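Local coordinates for protein putative alpha-galactosidase/melibiase (Bacteroides fragilis, PDB 4OGZ) that probably hydrolyses terminal, non-reducing alpha-D-galactose residues off alpha-galactosides such as galactose oligosaccharides and galactomannans, at residues Glu233-Met238 with Phe251-Trp256. Sequence-based numbering, arbitrary orientation.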
loop_
_atom_site.group_PDB
_atom_site.type_symbol
_atom_site.label_atom_id
_atom_site.label_comp_id
_atom_site.label_asym_id
_atom_site.label_seq_id
_atom_site.Cartn_x
_atom_site.Cartn_y
_atom_site.Cartn_z
ATOM N N GLU A 233 -21.351 -13.192 -3.161
ATOM C CA GLU A 233 -22.559 -12.529 -2.660
ATOM C C GLU A 233 -22.283 -11.781 -1.392
ATOM O O GLU A 233 -22.808 -10.692 -1.211
ATOM C CB GLU A 233 -23.682 -13.522 -2.428
ATOM C CG GLU A 233 -24.267 -13.979 -3.747
ATOM C CD GLU A 233 -25.249 -15.121 -3.622
ATOM O OE1 GLU A 233 -25.503 -15.602 -2.503
ATOM O OE2 GLU A 233 -25.785 -15.549 -4.668
ATOM N N ARG A 234 -21.485 -12.374 -0.495
ATOM C CA ARG A 234 -21.172 -11.750 0.775
ATOM C C ARG A 234 -20.302 -10.512 0.617
ATOM O O ARG A 234 -20.508 -9.531 1.286
ATOM C CB ARG A 234 -20.493 -12.744 1.728
ATOM C CG ARG A 234 -21.424 -13.830 2.206
ATOM C CD ARG A 234 -20.837 -14.630 3.366
ATOM N NE ARG A 234 -21.758 -15.691 3.751
ATOM C CZ ARG A 234 -21.793 -16.301 4.934
ATOM N NH1 ARG A 234 -20.943 -15.985 5.902
ATOM N NH2 ARG A 234 -22.710 -17.236 5.139
ATOM N N TYR A 235 -19.341 -10.564 -0.284
ATOM C CA TYR A 235 -18.517 -9.423 -0.571
ATOM C C TYR A 235 -19.375 -8.334 -1.236
ATOM O O TYR A 235 -19.260 -7.159 -0.923
ATOM C CB TYR A 235 -17.272 -9.860 -1.393
ATOM C CG TYR A 235 -16.158 -10.372 -0.465
ATOM C CD1 TYR A 235 -15.462 -9.511 0.362
ATOM C CD2 TYR A 235 -15.894 -11.725 -0.339
ATOM C CE1 TYR A 235 -14.484 -9.996 1.261
ATOM C CE2 TYR A 235 -14.934 -12.204 0.535
ATOM C CZ TYR A 235 -14.239 -11.326 1.339
ATOM O OH TYR A 235 -13.263 -11.814 2.220
ATOM N N GLU A 236 -20.272 -8.739 -2.118
ATOM C CA GLU A 236 -21.134 -7.755 -2.817
ATOM C C GLU A 236 -22.043 -7.005 -1.836
ATOM O O GLU A 236 -22.276 -5.811 -1.990
ATOM C CB GLU A 236 -21.945 -8.442 -3.909
ATOM C CG GLU A 236 -22.687 -7.448 -4.787
ATOM C CD GLU A 236 -23.691 -8.082 -5.721
ATOM O OE1 GLU A 236 -23.532 -9.278 -6.054
ATOM O OE2 GLU A 236 -24.651 -7.370 -6.120
ATOM N N LYS A 237 -22.569 -7.713 -0.840
ATOM C CA LYS A 237 -23.385 -7.074 0.191
ATOM C C LYS A 237 -22.613 -5.957 0.859
ATOM O O LYS A 237 -23.119 -4.839 1.006
ATOM C CB LYS A 237 -23.875 -8.091 1.240
ATOM C CG LYS A 237 -25.325 -8.510 1.059
ATOM C CD LYS A 237 -25.632 -9.958 1.492
ATOM C CE LYS A 237 -25.448 -10.256 2.984
ATOM N NZ LYS A 237 -26.610 -9.899 3.853
HETATM N N MSE A 238 -21.392 -6.252 1.297
HETATM C CA MSE A 238 -20.599 -5.237 2.000
HETATM C C MSE A 238 -20.120 -4.142 1.074
HETATM O O MSE A 238 -20.023 -2.993 1.494
HETATM C CB MSE A 238 -19.407 -5.888 2.691
HETATM C CG MSE A 238 -18.548 -4.894 3.470
HETATM SE SE MSE A 238 -19.584 -3.796 4.747
HETATM C CE MSE A 238 -19.162 -4.780 6.392
ATOM N N PHE A 251 -12.306 -0.705 -0.221
ATOM C CA PHE A 251 -12.792 -2.043 0.093
ATOM C C PHE A 251 -11.682 -3.055 -0.215
ATOM O O PHE A 251 -11.384 -3.311 -1.374
ATOM C CB PHE A 251 -14.065 -2.309 -0.701
ATOM C CG PHE A 251 -14.802 -3.562 -0.313
ATOM C CD1 PHE A 251 -14.719 -4.094 0.947
ATOM C CD2 PHE A 251 -15.664 -4.142 -1.214
ATOM C CE1 PHE A 251 -15.460 -5.201 1.284
ATOM C CE2 PHE A 251 -16.428 -5.248 -0.882
ATOM C CZ PHE A 251 -16.311 -5.790 0.369
ATOM N N SER A 252 -11.027 -3.550 0.845
ATOM C CA SER A 252 -9.947 -4.527 0.736
ATOM C C SER A 252 -10.569 -5.877 0.998
ATOM O O SER A 252 -11.060 -6.154 2.108
ATOM C CB SER A 252 -8.808 -4.212 1.718
ATOM O OG SER A 252 -7.969 -5.333 2.099
ATOM N N ILE A 253 -10.514 -6.724 -0.019
ATOM C CA ILE A 253 -11.094 -8.041 -0.001
ATOM C C ILE A 253 -10.019 -9.037 0.441
ATOM O O ILE A 253 -8.898 -9.022 -0.032
ATOM C CB ILE A 253 -11.663 -8.360 -1.374
ATOM C CG1 ILE A 253 -12.841 -7.363 -1.641
ATOM C CG2 ILE A 253 -12.115 -9.805 -1.505
ATOM C CD1 ILE A 253 -13.719 -7.753 -2.801
ATOM N N CYS A 254 -10.402 -9.897 1.364
ATOM C CA CYS A 254 -9.444 -10.790 2.012
ATOM C C CYS A 254 -10.073 -12.169 2.187
ATOM O O CYS A 254 -10.632 -12.506 3.267
ATOM C CB CYS A 254 -8.976 -10.175 3.331
ATOM S SG CYS A 254 -7.719 -11.217 4.129
ATOM N N GLU A 255 -9.981 -12.969 1.123
ATOM C CA GLU A 255 -10.386 -14.378 1.168
ATOM C C GLU A 255 -9.239 -15.276 0.648
ATOM O O GLU A 255 -9.459 -16.373 0.144
ATOM C CB GLU A 255 -11.719 -14.610 0.472
ATOM C CG GLU A 255 -11.812 -14.145 -0.979
ATOM C CD GLU A 255 -10.975 -14.992 -1.919
ATOM O OE1 GLU A 255 -11.423 -16.100 -2.310
ATOM O OE2 GLU A 255 -9.871 -14.522 -2.232
ATOM N N TRP A 256 -8.020 -14.771 0.823
ATOM C CA TRP A 256 -6.756 -15.511 0.649
ATOM C C TRP A 256 -6.554 -16.049 -0.794
ATOM O O TRP A 256 -5.759 -16.936 -1.041
ATOM C CB TRP A 256 -6.644 -16.621 1.703
ATOM C CG TRP A 256 -7.309 -16.237 3.008
ATOM C CD1 TRP A 256 -6.939 -15.241 3.858
ATOM C CD2 TRP A 256 -8.497 -16.836 3.590
ATOM N NE1 TRP A 256 -7.816 -15.192 4.943
ATOM C CE2 TRP A 256 -8.787 -16.132 4.773
ATOM C CE3 TRP A 256 -9.356 -17.877 3.192
ATOM C CZ2 TRP A 256 -9.870 -16.448 5.584
ATOM C CZ3 TRP A 256 -10.431 -18.187 3.975
ATOM C CH2 TRP A 256 -10.672 -17.487 5.183
#
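The ring of Tyr235 lies over the methyl CG2 of Ile253, joining a helix of the TIM barrel to the strand that follows it. Helix 228-244 is the crossover of a beta-alpha-beta unit between the parallel neighbours 216-220 and 250-254, and the axes of segments 233-238 and 251-254 run nearly antiparallel, at 162°. Ile253 CG2 stands 3.8 Å from the centroid of the Tyr235 ring, close to the ring normal, and makes a CH-pi contact. The CG1 arm of the same isoleucine sits over the centre of the Phe251 ring and also brushes Tyr235 CD1, filling the angle between the two rings. With CG anti to the backbone N (chi1 -171°), Phe251 extends its ring to the helix. Its CZ arrives in the plane of the Tyr235 ring, at the edge, 3.8 Å from Tyr235 CD1, and its own edge faces the helix backbone, with CE2 3.4 Å from Tyr235 O. Met238 (selenomethionine) adds CB and CG, the latter 3.8 Å from Phe251 CE1, and its bent chain also touches Ser198 and Tyr219. On the same side of the Tyr235 ring as the isoleucine, Glu255 brings CB and CG obliquely to CE2, while its carboxylate forms a salt bridge with Arg259. The buried phenol oxygen is hydrogen-bonded to Tyr219 O on strand 216-220; Cys254 O, 2.9 Å from Tyr235 OH, is a close neighbour, not a second bond.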